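Local coordinates for beta-phosphoglucomutase (Clostridium difficile, PDB 4GIB), which probably interconverts beta-D-glucose 1-phosphate and beta-D-glucose 6-phosphate as a magnesium-dependent mutase of the HAD-like superfamily, at residues A[29-34]-A[122-127]. Numbering follows the deposited sequence.
Sequences FIFDLD and ESLLID. With NA (sodium ion), chain D; PO4 (phosphate ion), chain E.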
ATOM      1  N   PHE A  29     -13.302   0.753  -4.938  1.00 23.88           N
ATOM      2  CA  PHE A  29     -12.546   0.550  -3.721  1.00 22.12           C
ATOM      3  C   PHE A  29     -11.121   0.384  -4.252  1.00 21.69           C
ATOM      4  O   PHE A  29     -10.864  -0.450  -5.158  1.00 21.49           O
ATOM      5  CB  PHE A  29     -12.963  -0.715  -2.966  1.00 21.36           C
ATOM      6  CG  PHE A  29     -14.165  -0.538  -2.052  1.00 20.39           C
ATOM      7  CD1 PHE A  29     -15.400  -0.218  -2.554  1.00 18.30           C
ATOM      8  CD2 PHE A  29     -14.048  -0.764  -0.686  1.00 20.80           C
ATOM      9  CE1 PHE A  29     -16.498  -0.077  -1.710  1.00 19.96           C
ATOM     10  CE2 PHE A  29     -15.149  -0.625   0.162  1.00 20.27           C
ATOM     11  CZ  PHE A  29     -16.360  -0.277  -0.352  1.00 18.96           C
ATOM     12  N   ILE A  30     -10.206   1.190  -3.736  1.00 19.93           N
ATOM     13  CA  ILE A  30      -8.814   1.103  -4.140  1.00 21.50           C
ATOM     14  C   ILE A  30      -8.029   0.750  -2.896  1.00 21.61           C
ATOM     15  O   ILE A  30      -8.008   1.510  -1.942  1.00 21.00           O
ATOM     16  CB  ILE A  30      -8.287   2.417  -4.754  1.00 20.18           C
ATOM     17  CG1 ILE A  30      -9.142   2.833  -5.968  1.00 21.52           C
ATOM     18  CG2 ILE A  30      -6.822   2.243  -5.162  1.00 19.90           C
ATOM     19  CD1 ILE A  30      -8.669   4.180  -6.634  1.00 23.51           C
ATOM     20  N   PHE A  31      -7.375  -0.405  -2.924  1.00 22.55           N
ATOM     21  CA  PHE A  31      -6.635  -0.896  -1.773  1.00 23.12           C
ATOM     22  C   PHE A  31      -5.132  -0.707  -1.858  1.00 23.93           C
ATOM     23  O   PHE A  31      -4.574  -0.607  -2.950  1.00 24.97           O
ATOM     24  CB  PHE A  31      -6.885  -2.403  -1.628  1.00 21.83           C
ATOM     25  CG  PHE A  31      -8.331  -2.771  -1.399  1.00 23.08           C
ATOM     26  CD1 PHE A  31      -9.207  -2.896  -2.465  1.00 22.13           C
ATOM     27  CD2 PHE A  31      -8.797  -3.047  -0.126  1.00 22.24           C
ATOM     28  CE1 PHE A  31     -10.536  -3.255  -2.255  1.00 23.96           C
ATOM     29  CE2 PHE A  31     -10.113  -3.413   0.084  1.00 23.31           C
ATOM     30  CZ  PHE A  31     -10.986  -3.508  -0.989  1.00 20.91           C
ATOM     31  N   ASP A  32      -4.482  -0.624  -0.694  1.00 25.93           N
ATOM     32  CA  ASP A  32      -3.028  -0.674  -0.651  1.00 28.24           C
ATOM     33  C   ASP A  32      -2.786  -2.152  -0.390  1.00 27.23           C
ATOM     34  O   ASP A  32      -3.693  -2.858   0.071  1.00 28.72           O
ATOM     35  CB  ASP A  32      -2.384   0.162   0.455  1.00 28.62           C
ATOM     36  CG  ASP A  32      -0.839   0.048   0.437  1.00 33.29           C
ATOM     37  OD1 ASP A  32      -0.294  -0.294  -0.647  1.00 33.66           O
ATOM     38  OD2 ASP A  32      -0.173   0.267   1.490  1.00 33.94           O
ATOM     39  N   LEU A  33      -1.582  -2.629  -0.662  1.00 25.33           N
ATOM     40  CA  LEU A  33      -1.292  -4.040  -0.462  1.00 25.86           C
ATOM     41  C   LEU A  33      -0.904  -4.330   1.002  1.00 26.56           C
ATOM     42  O   LEU A  33      -1.693  -4.908   1.760  1.00 27.60           O
ATOM     43  CB  LEU A  33      -0.203  -4.490  -1.446  1.00 25.25           C
ATOM     44  CG  LEU A  33       0.227  -5.960  -1.388  1.00 27.66           C
ATOM     45  CD1 LEU A  33      -0.923  -6.894  -1.763  1.00 23.26           C
ATOM     46  CD2 LEU A  33       1.426  -6.173  -2.298  1.00 26.20           C
ATOM     47  N   ASP A  34       0.302  -3.920   1.394  1.00 26.97           N
ATOM     48  CA  ASP A  34       0.810  -4.136   2.766  1.00 26.85           C
ATOM     49  C   ASP A  34      -0.116  -3.610   3.875  1.00 25.84           C
ATOM     50  O   ASP A  34      -0.503  -2.456   3.869  1.00 25.08           O
ATOM     51  CB  ASP A  34       2.170  -3.451   2.898  1.00 26.26           C
ATOM     52  CG  ASP A  34       2.805  -3.649   4.260  1.00 32.45           C
ATOM     53  OD1 ASP A  34       2.492  -4.657   4.960  1.00 30.72           O
ATOM     54  OD2 ASP A  34       3.633  -2.774   4.627  1.00 37.32           O
ATOM     55  N   GLU A 122     -11.177 -11.056   1.935  1.00 30.59           N
ATOM     56  CA  GLU A 122     -11.874 -11.841   0.908  1.00 31.38           C
ATOM     57  C   GLU A 122     -13.356 -11.546   0.877  1.00 29.77           C
ATOM     58  O   GLU A 122     -13.936 -11.387  -0.189  1.00 29.73           O
ATOM     59  CB  GLU A 122     -11.725 -13.341   1.116  1.00 32.92           C
ATOM     60  CG  GLU A 122     -10.532 -13.949   0.495  1.00 37.05           C
ATOM     61  CD  GLU A 122     -10.631 -15.462   0.492  1.00 44.26           C
ATOM     62  OE1 GLU A 122     -10.687 -16.060   1.594  1.00 42.83           O
ATOM     63  OE2 GLU A 122     -10.647 -16.049  -0.618  1.00 48.76           O
ATOM     64  N   SER A 123     -13.975 -11.514   2.049  1.00 29.80           N
ATOM     65  CA  SER A 123     -15.419 -11.256   2.144  1.00 28.65           C
ATOM     66  C   SER A 123     -15.731  -9.863   1.609  1.00 27.23           C
ATOM     67  O   SER A 123     -16.721  -9.667   0.904  1.00 28.73           O
ATOM     68  CB  SER A 123     -15.895 -11.410   3.583  1.00 28.94           C
ATOM     69  OG  SER A 123     -17.225 -10.969   3.722  1.00 31.98           O
ATOM     70  N   LEU A 124     -14.879  -8.895   1.926  1.00 25.85           N
ATOM     71  CA  LEU A 124     -15.071  -7.541   1.408  1.00 25.93           C
ATOM     72  C   LEU A 124     -14.939  -7.569  -0.105  1.00 23.72           C
ATOM     73  O   LEU A 124     -15.808  -7.073  -0.816  1.00 25.41           O
ATOM     74  CB  LEU A 124     -14.057  -6.548   1.990  1.00 25.27           C
ATOM     75  CG  LEU A 124     -14.290  -5.083   1.581  1.00 26.95           C
ATOM     76  CD1 LEU A 124     -15.668  -4.599   2.073  1.00 29.29           C
ATOM     77  CD2 LEU A 124     -13.205  -4.175   2.097  1.00 24.55           C
ATOM     78  N   LEU A 125     -13.858  -8.154  -0.600  1.00 23.82           N
ATOM     79  CA  LEU A 125     -13.627  -8.218  -2.054  1.00 23.35           C
ATOM     80  C   LEU A 125     -14.853  -8.777  -2.784  1.00 23.86           C
ATOM     81  O   LEU A 125     -15.276  -8.223  -3.789  1.00 23.14           O
ATOM     82  CB  LEU A 125     -12.368  -9.024  -2.380  1.00 23.29           C
ATOM     83  CG  LEU A 125     -11.028  -8.405  -1.947  1.00 23.65           C
ATOM     84  CD1 LEU A 125      -9.889  -9.383  -2.187  1.00 20.29           C
ATOM     85  CD2 LEU A 125     -10.747  -7.066  -2.652  1.00 25.54           C
ATOM     86  N   ILE A 126     -15.437  -9.855  -2.263  1.00 25.30           N
ATOM     87  CA  ILE A 126     -16.651 -10.426  -2.851  1.00 27.89           C
ATOM     88  C   ILE A 126     -17.823  -9.430  -2.874  1.00 28.95           C
ATOM     89  O   ILE A 126     -18.396  -9.172  -3.936  1.00 28.59           O
ATOM     90  CB  ILE A 126     -17.111 -11.672  -2.082  1.00 29.89           C
ATOM     91  CG1 ILE A 126     -16.064 -12.787  -2.215  1.00 30.83           C
ATOM     92  CG2 ILE A 126     -18.461 -12.125  -2.579  1.00 29.29           C
ATOM     93  CD1 ILE A 126     -15.667 -13.058  -3.603  1.00 27.58           C
ATOM     94  N   ASP A 127     -18.174  -8.880  -1.709  1.00 29.37           N
ATOM     95  CA  ASP A 127     -19.278  -7.913  -1.613  1.00 31.46           C
ATOM     96  C   ASP A 127     -19.106  -6.676  -2.509  1.00 30.30           C
ATOM     97  O   ASP A 127     -20.085  -6.168  -3.046  1.00 32.74           O
ATOM     98  CB  ASP A 127     -19.500  -7.465  -0.158  1.00 31.96           C
ATOM     99  CG  ASP A 127     -20.067  -8.572   0.718  1.00 36.99           C
ATOM    100  OD1 ASP A 127     -20.644  -9.544   0.176  1.00 45.08           O
ATOM    101  OD2 ASP A 127     -19.948  -8.467   1.955  1.00 43.48           O
TER
HETATM  102 NA    NA D 302      -0.256  -0.005   3.673  0.50 23.52          NA
HETATM  103  P   PO4 E 303       2.868  -1.101  -0.299  1.00 54.62           P
HETATM  104  O1  PO4 E 303       2.431  -0.556   1.042  1.00 54.79           O
HETATM  105  O2  PO4 E 303       4.365  -1.311  -0.311  1.00 57.88           O
HETATM  106  O3  PO4 E 303       2.201  -2.418  -0.554  1.00 50.60           O
HETATM  107  O4  PO4 E 303       2.480  -0.098  -1.354  1.00 56.46           O
HETATM  108  O   HOH W   1       1.864   0.405   3.570  1.00 41.35           O
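Two leucine methyls bracket the outer end of the F31 ring: L124 CD2 comes in at the rim, in the plane of the ring, 3.8 Å from CE2, and L125 CD2 approaches CE1 obliquely at the same separation, so that CZ lies within 3.9 Å of both. The leucines reach the ring by different routes. In L124, chi1 of -175° places CG anti to the backbone N, and the CD2 branch then meets F31, whereas L125 starts off to one side and bends back with CG beside its backbone N. L124 also offers CD1 to F29 CE2, a looser contact at 4.4 Å. F29 and F31, two residues apart, thus face helix 121-130, which covers strand 28-31, an inner strand of the parallel Rossmann-like HAD sheet between 134-137 and 190-194. Segments 29-31 and 122-127 run roughly antiparallel (148°), their axes 11.1 Å apart. I237 of the C-terminal helix 234-247 touches both F29 and L124.

Directly after F31 the chain leaves the strand for what is probably the catalytic site. D32, the predicted nucleophile, binds sodium through OD2 at 2.2 Å; the D34 carbonyl O, E194 and D195 also coordinate the ion, probably in the magnesium position. D34 N donates a nearly straight hydrogen bond (176°) to phosphate O3. The contact between strand and helix is wholly apolar and buried, which implies that dispersion and exclusion of water hold it together, while the metal and phosphate ligands gather just past the strand's C-terminal end.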